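Local coordinates for protein O-methyltransferase, putative (Bacillus cereus, PDB 3DUW) that probably transfers a methyl group from S-adenosylmethionine to a hydroxyl group of a small acceptor, and here holds the product S-adenosyl-L-homocysteine, at residues G117-L120 / D121-Q125; S23-E26 / E27-Q30; Q12-S15 / D16-P20. All coordinates share one frame; numbering follows the deposited sequence.

Interaction 1: G117-L120 / D121-Q125; sequences GLAL and DSLQQ. With SAH (S-adenosyl-L-homocysteine), chain C.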
loop_
_atom_site.group_PDB
_atom_site.type_symbol
_atom_site.label_atom_id
_atom_site.label_comp_id
_atom_site.label_asym_id
_atom_site.label_seq_id
_atom_site.Cartn_x
_atom_site.Cartn_y
_atom_site.Cartn_z
ATOM N N GLY A 117 5.271 6.689 -27.966
ATOM C CA GLY A 117 4.096 6.364 -28.753
ATOM C C GLY A 117 2.861 6.170 -27.901
ATOM O O GLY A 117 2.945 6.129 -26.671
ATOM N N LEU A 118 1.704 6.075 -28.544
ATOM C CA LEU A 118 0.466 5.859 -27.809
ATOM C C LEU A 118 0.583 4.488 -27.157
ATOM O O LEU A 118 0.954 3.508 -27.809
ATOM C CB LEU A 118 -0.733 5.907 -28.758
ATOM C CG LEU A 118 -0.966 7.255 -29.450
ATOM C CD1 LEU A 118 -2.123 7.145 -30.430
ATOM C CD2 LEU A 118 -1.253 8.322 -28.404
ATOM N N ALA A 119 0.284 4.424 -25.863
ATOM C CA ALA A 119 0.387 3.176 -25.118
ATOM C C ALA A 119 -0.286 1.981 -25.788
ATOM O O ALA A 119 0.289 0.900 -25.843
ATOM C CB ALA A 119 -0.159 3.363 -23.705
ATOM N N LEU A 120 -1.494 2.169 -26.310
ATOM C CA LEU A 120 -2.186 1.061 -26.953
ATOM C C LEU A 120 -1.395 0.494 -28.131
ATOM O O LEU A 120 -1.413 -0.714 -28.364
ATOM C CB LEU A 120 -3.588 1.487 -27.396
ATOM C CG LEU A 120 -4.568 1.777 -26.251
ATOM C CD1 LEU A 120 -5.919 2.157 -26.826
ATOM C CD2 LEU A 120 -4.702 0.554 -25.350
ATOM N N ASP A 121 -0.694 1.354 -28.869
ATOM C CA ASP A 121 0.109 0.880 -29.995
ATOM C C ASP A 121 1.339 0.134 -29.496
ATOM O O ASP A 121 1.688 -0.926 -30.012
ATOM C CB ASP A 121 0.563 2.040 -30.888
ATOM C CG ASP A 121 -0.577 2.657 -31.665
ATOM O OD1 ASP A 121 -1.408 1.893 -32.203
ATOM O OD2 ASP A 121 -0.637 3.900 -31.750
ATOM N N SER A 122 1.998 0.696 -28.487
ATOM C CA SER A 122 3.192 0.078 -27.930
ATOM C C SER A 122 2.898 -1.254 -27.248
ATOM O O SER A 122 3.712 -2.173 -27.299
ATOM C CB SER A 122 3.865 1.031 -26.937
ATOM O OG SER A 122 4.351 2.188 -27.595
ATOM N N LEU A 123 1.739 -1.361 -26.604
ATOM C CA LEU A 123 1.374 -2.595 -25.919
ATOM C C LEU A 123 1.231 -3.749 -26.912
ATOM O O LEU A 123 1.618 -4.881 -26.621
ATOM C CB LEU A 123 0.082 -2.385 -25.120
ATOM C CG LEU A 123 0.281 -1.494 -23.884
ATOM C CD1 LEU A 123 -1.048 -0.974 -23.377
ATOM C CD2 LEU A 123 1.000 -2.284 -22.804
ATOM N N GLN A 124 0.692 -3.453 -28.090
ATOM C CA GLN A 124 0.527 -4.464 -29.128
ATOM C C GLN A 124 1.905 -4.899 -29.616
ATOM O O GLN A 124 2.142 -6.082 -29.868
ATOM C CB GLN A 124 -0.288 -3.902 -30.292
ATOM C CG GLN A 124 -0.571 -4.903 -31.406
ATOM C CD GLN A 124 -1.234 -6.168 -30.899
ATOM O OE1 GLN A 124 -0.561 -7.139 -30.542
ATOM N NE2 GLN A 124 -2.559 -6.158 -30.847
ATOM N N GLN A 125 2.815 -3.935 -29.739
ATOM C CA GLN A 125 4.175 -4.219 -30.181
ATOM C C GLN A 125 4.886 -5.096 -29.158
ATOM O O GLN A 125 5.594 -6.037 -29.515
ATOM C CB GLN A 125 4.959 -2.917 -30.371
ATOM C CG GLN A 125 4.470 -2.056 -31.520
ATOM C CD GLN A 125 5.226 -0.747 -31.628
ATOM O OE1 GLN A 125 6.454 -0.731 -31.698
ATOM N NE2 GLN A 125 4.491 0.360 -31.647
HETATM N N SAH C . 3.734 8.207 -13.540
HETATM C CA SAH C . 4.579 9.412 -13.877
HETATM C CB SAH C . 3.730 10.515 -14.415
HETATM C CG SAH C . 2.951 10.253 -15.683
HETATM S SD SAH C . 1.766 11.640 -15.953
HETATM C C SAH C . 5.244 9.913 -12.552
HETATM O O SAH C . 4.949 9.351 -11.493
HETATM O OXT SAH C . 6.071 10.888 -12.655
HETATM C "C5'" SAH C . 0.792 10.939 -17.222
HETATM C "C4'" SAH C . 1.642 10.715 -18.564
HETATM O "O4'" SAH C . 0.662 10.132 -19.420
HETATM C "C3'" SAH C . 2.079 11.967 -19.311
HETATM O "O3'" SAH C . 3.498 12.023 -19.478
HETATM C "C2'" SAH C . 1.273 11.859 -20.666
HETATM O "O2'" SAH C . 1.943 12.466 -21.761
HETATM C "C1'" SAH C . 1.084 10.362 -20.799
HETATM N N9 SAH C . 0.120 9.936 -21.629
HETATM C C8 SAH C . -1.147 10.410 -21.924
HETATM N N7 SAH C . -1.805 9.718 -22.799
HETATM C C5 SAH C . -0.923 8.664 -23.146
HETATM C C6 SAH C . -1.076 7.564 -24.067
HETATM N N6 SAH C . -2.177 7.353 -24.801
HETATM N N1 SAH C . 0.003 6.722 -24.149
HETATM C C2 SAH C . 1.145 6.897 -23.421
HETATM N N3 SAH C . 1.330 7.936 -22.532
HETATM C C4 SAH C . 0.258 8.778 -22.447
HETATM O O HOH W 1 4.503 4.106 -25.754
HETATM O O HOH W 2 1.730 5.571 -31.440
#
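Leu118 runs alongside the side chain of Asp121, with Leu118 CB 3.6 Å from Asp121 OD2. The leucine's first torsion (chi1 -64°) sets CG beside its own backbone N; of its two branches, CD1 lies 3.8 Å from Asp121 OD2, and CD2 is turned to the ligand, 3.8 Å from SAH N6. Asp121 OD2 is linked to the N-H of Leu118, the N-cap residue, through a water that donates to OD2 and accepts from Leu118 N. A second water donates to Gly117 O and accepts from Ser122 OG, 2.7 Å from each. The carbonyl oxygen of Leu118 accepts from two N-H groups of the first turn: Ser122 N, in a nearly straight bond (3.1 Å, 165° at the hydrogen), and, weakly, Asp121 N. One step on, Leu123 N reaches Ala119 O at 2.8 Å. Leu123 also folds its side chain back over that oxygen, CG lying 3.1 Å from Ala119 O, and CD1 continues to Ala119 CB and Leu120 CD2 in loose apolar contact. This buried side of helix 119-128 packs on Leu89 and Leu63 of the central strands, with Tyr149 and Trp152 of helix 146-155 alongside. Gly117, at a phi of 138° that suits a residue without CB, turns the chain into the helix and bonds through its backbone to Glu90. The N-H of Ala119, in the first turn, is spent on the ligand: it donates to SAH N1 at 2.9 Å, while the methyl group of Ala119 touches the adenine. A backbone N-H at the start of a helix, bonded to adenine N1 just after strand 112-116, belongs to the cofactor pocket of the Rossmann-like methyltransferase fold.

Interaction 2: S23-E26 / E27-Q30; sequences STLE and EVLQ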
loop_
_atom_site.group_PDB
_atom_site.type_symbol
_atom_site.label_atom_id
_atom_site.label_comp_id
_atom_site.label_asym_id
_atom_site.label_seq_id
_atom_site.Cartn_x
_atom_site.Cartn_y
_atom_site.Cartn_z
ATOM N N SER A 23 19.611 14.393 -4.121
ATOM C CA SER A 23 19.884 15.435 -5.104
ATOM C C SER A 23 19.530 15.014 -6.526
ATOM O O SER A 23 19.152 15.848 -7.349
ATOM C CB SER A 23 21.355 15.855 -5.041
ATOM O OG SER A 23 22.212 14.790 -5.404
ATOM N N THR A 24 19.661 13.725 -6.821
ATOM C CA THR A 24 19.336 13.224 -8.150
ATOM C C THR A 24 17.856 13.432 -8.462
ATOM O O THR A 24 17.504 13.942 -9.527
ATOM C CB THR A 24 19.679 11.726 -8.286
ATOM O OG1 THR A 24 21.099 11.555 -8.189
ATOM C CG2 THR A 24 19.198 11.185 -9.625
ATOM N N LEU A 25 16.987 13.042 -7.535
ATOM C CA LEU A 25 15.557 13.210 -7.749
ATOM C C LEU A 25 15.150 14.675 -7.721
ATOM O O LEU A 25 14.193 15.066 -8.385
ATOM C CB LEU A 25 14.760 12.408 -6.718
ATOM C CG LEU A 25 14.736 10.907 -7.018
ATOM C CD1 LEU A 25 13.942 10.176 -5.946
ATOM C CD2 LEU A 25 14.115 10.670 -8.393
ATOM N N GLU A 26 15.874 15.487 -6.957
ATOM C CA GLU A 26 15.582 16.913 -6.899
ATOM C C GLU A 26 15.840 17.504 -8.282
ATOM O O GLU A 26 15.059 18.317 -8.773
ATOM C CB GLU A 26 16.472 17.609 -5.868
ATOM C CG GLU A 26 16.003 17.465 -4.429
ATOM C CD GLU A 26 16.919 18.169 -3.449
ATOM O OE1 GLU A 26 17.313 19.324 -3.721
ATOM O OE2 GLU A 26 17.238 17.570 -2.403
ATOM N N GLU A 27 16.939 17.088 -8.906
ATOM C CA GLU A 27 17.280 17.574 -10.240
ATOM C C GLU A 27 16.201 17.163 -11.228
ATOM O O GLU A 27 15.792 17.951 -12.078
ATOM C CB GLU A 27 18.608 16.990 -10.721
ATOM C CG GLU A 27 19.848 17.515 -10.042
ATOM C CD GLU A 27 21.104 16.916 -10.640
ATOM O OE1 GLU A 27 21.208 15.669 -10.684
ATOM O OE2 GLU A 27 21.984 17.686 -11.071
ATOM N N VAL A 28 15.754 15.914 -11.119
ATOM C CA VAL A 28 14.723 15.398 -12.012
ATOM C C VAL A 28 13.488 16.296 -12.001
ATOM O O VAL A 28 12.996 16.701 -13.052
ATOM C CB VAL A 28 14.315 13.954 -11.618
ATOM C CG1 VAL A 28 13.096 13.509 -12.413
ATOM C CG2 VAL A 28 15.476 13.003 -11.871
ATOM N N LEU A 29 12.991 16.617 -10.809
ATOM C CA LEU A 29 11.811 17.464 -10.703
ATOM C C LEU A 29 12.078 18.891 -11.197
ATOM O O LEU A 29 11.201 19.522 -11.785
ATOM C CB LEU A 29 11.300 17.475 -9.256
ATOM C CG LEU A 29 10.771 16.123 -8.754
ATOM C CD1 LEU A 29 10.476 16.209 -7.261
ATOM C CD2 LEU A 29 9.524 15.732 -9.539
ATOM N N GLN A 30 13.288 19.394 -10.964
ATOM C CA GLN A 30 13.648 20.735 -11.419
ATOM C C GLN A 30 13.674 20.790 -12.944
ATOM O O GLN A 30 13.210 21.758 -13.546
ATOM C CB GLN A 30 15.016 21.143 -10.876
ATOM C CG GLN A 30 15.032 21.442 -9.387
ATOM C CD GLN A 30 16.439 21.607 -8.844
ATOM O OE1 GLN A 30 16.633 21.915 -7.666
ATOM N NE2 GLN A 30 17.431 21.396 -9.699
HETATM O O HOH W 3 19.198 14.016 -11.900
#
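This is a contact within one helix, the opening two turns of helix 23-34, where residues three and four apart meet near the outside of the domain. Four successive backbone bonds carry it, from Glu27 N to Ser23 O through to Gln30 N to Glu26 O, all between 3.0 and 3.1 Å. The side chains of the second turn bend back over those same oxygens. Glu27 CG rests 3.2 Å from Ser23 O, and its carboxylate continues along the helix surface toward the N-terminal end, where a water donates to both Glu27 OE1 and Thr24 O. Thr24 O is thus gripped twice, by that water and by Val28 N. The acidic group lies close to the helix start, whose dipole would probably stabilise its negative charge. With Val28 CG1 anti to the backbone N (chi1 171°), CG2 falls anti to the carbonyl carbon, 3.2 Å from Thr24 O and 4.4 Å from Leu25 CD2; that last, loose approach is the apolar side-chain contact between the two turns. Gln30 repeats the pattern of Glu27, its CG 3.2 Å from Glu26 O and its extended chain running back past that carbonyl. The helix begins with Asp22 OD1 accepting from Leu25 N. Leu25 and Leu29 form the side that packs on helix 71-77, both on Tyr71 and Leu25 also on Ile74 and Trp75, while Glu27 and Val28 meet Arg105 and Asn102 of helix 93-105, so that helix 23-34 lies against both.

Interaction 3: Q12-S15 / D16-P20; sequences QYVS and DVLIP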
loop_
_atom_site.group_PDB
_atom_site.type_symbol
_atom_site.label_atom_id
_atom_site.label_comp_id
_atom_site.label_asym_id
_atom_site.label_seq_id
_atom_site.Cartn_x
_atom_site.Cartn_y
_atom_site.Cartn_z
ATOM N N GLN A 12 5.189 16.519 4.309
ATOM C CA GLN A 12 6.521 17.100 4.453
ATOM C C GLN A 12 7.228 16.439 5.636
ATOM O O GLN A 12 8.420 16.151 5.577
ATOM C CB GLN A 12 6.435 18.613 4.686
ATOM C CG GLN A 12 7.789 19.318 4.709
ATOM C CD GLN A 12 8.502 19.250 3.373
ATOM O OE1 GLN A 12 7.965 19.671 2.346
ATOM N NE2 GLN A 12 9.719 18.720 3.377
ATOM N N TYR A 13 6.482 16.207 6.711
ATOM C CA TYR A 13 7.030 15.553 7.893
ATOM C C TYR A 13 7.461 14.128 7.541
ATOM O O TYR A 13 8.586 13.712 7.829
ATOM C CB TYR A 13 5.979 15.504 9.005
ATOM C CG TYR A 13 6.393 14.652 10.187
ATOM C CD1 TYR A 13 7.299 15.129 11.132
ATOM C CD2 TYR A 13 5.908 13.349 10.337
ATOM C CE1 TYR A 13 7.715 14.331 12.196
ATOM C CE2 TYR A 13 6.321 12.543 11.401
ATOM C CZ TYR A 13 7.223 13.043 12.324
ATOM O OH TYR A 13 7.638 12.257 13.376
ATOM N N VAL A 14 6.553 13.377 6.923
ATOM C CA VAL A 14 6.835 11.997 6.543
ATOM C C VAL A 14 8.069 11.904 5.655
ATOM O O VAL A 14 8.947 11.076 5.887
ATOM C CB VAL A 14 5.626 11.365 5.807
ATOM C CG1 VAL A 14 5.993 9.985 5.274
ATOM C CG2 VAL A 14 4.442 11.264 6.756
ATOM N N SER A 15 8.135 12.760 4.641
ATOM C CA SER A 15 9.270 12.757 3.727
ATOM C C SER A 15 10.559 13.150 4.445
ATOM O O SER A 15 11.592 12.504 4.276
ATOM C CB SER A 15 9.011 13.714 2.561
ATOM O OG SER A 15 10.052 13.642 1.603
ATOM N N ASP A 16 10.498 14.207 5.253
ATOM C CA ASP A 16 11.679 14.664 5.977
ATOM C C ASP A 16 12.291 13.574 6.839
ATOM O O ASP A 16 13.508 13.401 6.865
ATOM C CB ASP A 16 11.347 15.857 6.878
ATOM C CG ASP A 16 11.187 17.148 6.110
ATOM O OD1 ASP A 16 11.629 17.209 4.945
ATOM O OD2 ASP A 16 10.627 18.106 6.685
ATOM N N VAL A 17 11.449 12.833 7.548
ATOM C CA VAL A 17 11.954 11.795 8.428
ATOM C C VAL A 17 12.267 10.454 7.770
ATOM O O VAL A 17 13.293 9.851 8.069
ATOM C CB VAL A 17 10.978 11.549 9.609
ATOM C CG1 VAL A 17 10.767 12.839 10.381
ATOM C CG2 VAL A 17 9.653 11.018 9.096
ATOM N N LEU A 18 11.407 10.002 6.864
ATOM C CA LEU A 18 11.587 8.693 6.235
ATOM C C LEU A 18 12.290 8.628 4.890
ATOM O O LEU A 18 12.686 7.543 4.460
ATOM C CB LEU A 18 10.229 7.998 6.094
ATOM C CG LEU A 18 9.399 7.789 7.363
ATOM C CD1 LEU A 18 8.124 7.038 7.014
ATOM C CD2 LEU A 18 10.202 7.009 8.393
ATOM N N ILE A 19 12.442 9.764 4.219
ATOM C CA ILE A 19 13.078 9.758 2.906
ATOM C C ILE A 19 14.302 10.666 2.864
ATOM O O ILE A 19 14.180 11.887 2.771
ATOM C CB ILE A 19 12.069 10.188 1.815
ATOM C CG1 ILE A 19 10.815 9.309 1.899
ATOM C CG2 ILE A 19 12.705 10.078 0.430
ATOM C CD1 ILE A 19 9.718 9.684 0.914
ATOM N N PRO A 20 15.505 10.073 2.935
ATOM C CA PRO A 20 16.742 10.859 2.901
ATOM C C PRO A 20 16.807 11.758 1.670
ATOM O O PRO A 20 16.298 11.407 0.601
ATOM C CB PRO A 20 17.827 9.787 2.893
ATOM C CG PRO A 20 17.202 8.681 3.694
ATOM C CD PRO A 20 15.796 8.643 3.143
HETATM O O HOH W 4 12.733 13.884 1.596
#
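Gln12 and Asp16 meet through a polar side-chain bond one turn apart: Gln12 NE2 donates to Asp16 OD1 at 2.9 Å, with a bent N-H angle of 141°. The carboxylate oxygen lies almost in the amide plane, but the donor reaches it from above the carboxylate, and the two flat groups are turned 47° apart. A bend at chi2 (65°) brings the amide of Gln12 back over the helix to make this reach. Asp16 OD2 meanwhile lies 3.1 Å from Gln12 O, two acceptors side by side, a closeness that the N-H groups of Gln12 NE2 and Asp16 N, given to OD1 and to Gln12 O, probably offset. The backbone bonds go on regularly to Leu18 N, and the last, from Ile19 N to Ser15 O, comes in at a lower angle where the chain leaves the helix. A water closes this end, 2.7 Å from Ser15 OG and donating to Ile19 O.

The apolar contacts lie on another side of the helix. Val17 CG1 stands over one face of the Tyr13 ring, 4.2 Å from its centroid and shifted toward the rim, a CH-pi contact. Its partner branch, CG2, sits between backbone N and carbonyl carbon and is close to Tyr13 O and Val14 O. Val14 CG1 and Leu18 CD1 meet at 4.0 Å. Helix 44-57 meets Val14 and Ile19 through Thr45, and its Lys48 NZ donates to Leu18 O. In the second subunit, Tyr191 stacks edge-to-face with Tyr13 and also packs on Val17, while Ala204 and Thr203 meet Val14 and Leu18. The chemistry thus divides the helix end: a polar pair and water on one side, and on the other an aromatic and aliphatic surface joined to the dimer partner.

How the interactions relate
The three contacts follow one another along the chain in the order 3, 2, 1, each within a single helix, and differ in their distance from the cofactor. Interaction 1 touches it directly, at the adenine. Interaction 2 stands further off: the side chain of Leu29 is about 7 Å from S-adenosyl-L-homocysteine and from that of Leu68, a binding residue. In interaction 3 the side chain of Ile19 is about 13 Å from the ligand, and it is the contact that meets the second subunit. Interactions 2 and 3 have centres about 16 Å apart, on successive helices; interactions 1 and 3 lie on opposite sides of the chain's centre, their centres about 37 Å apart.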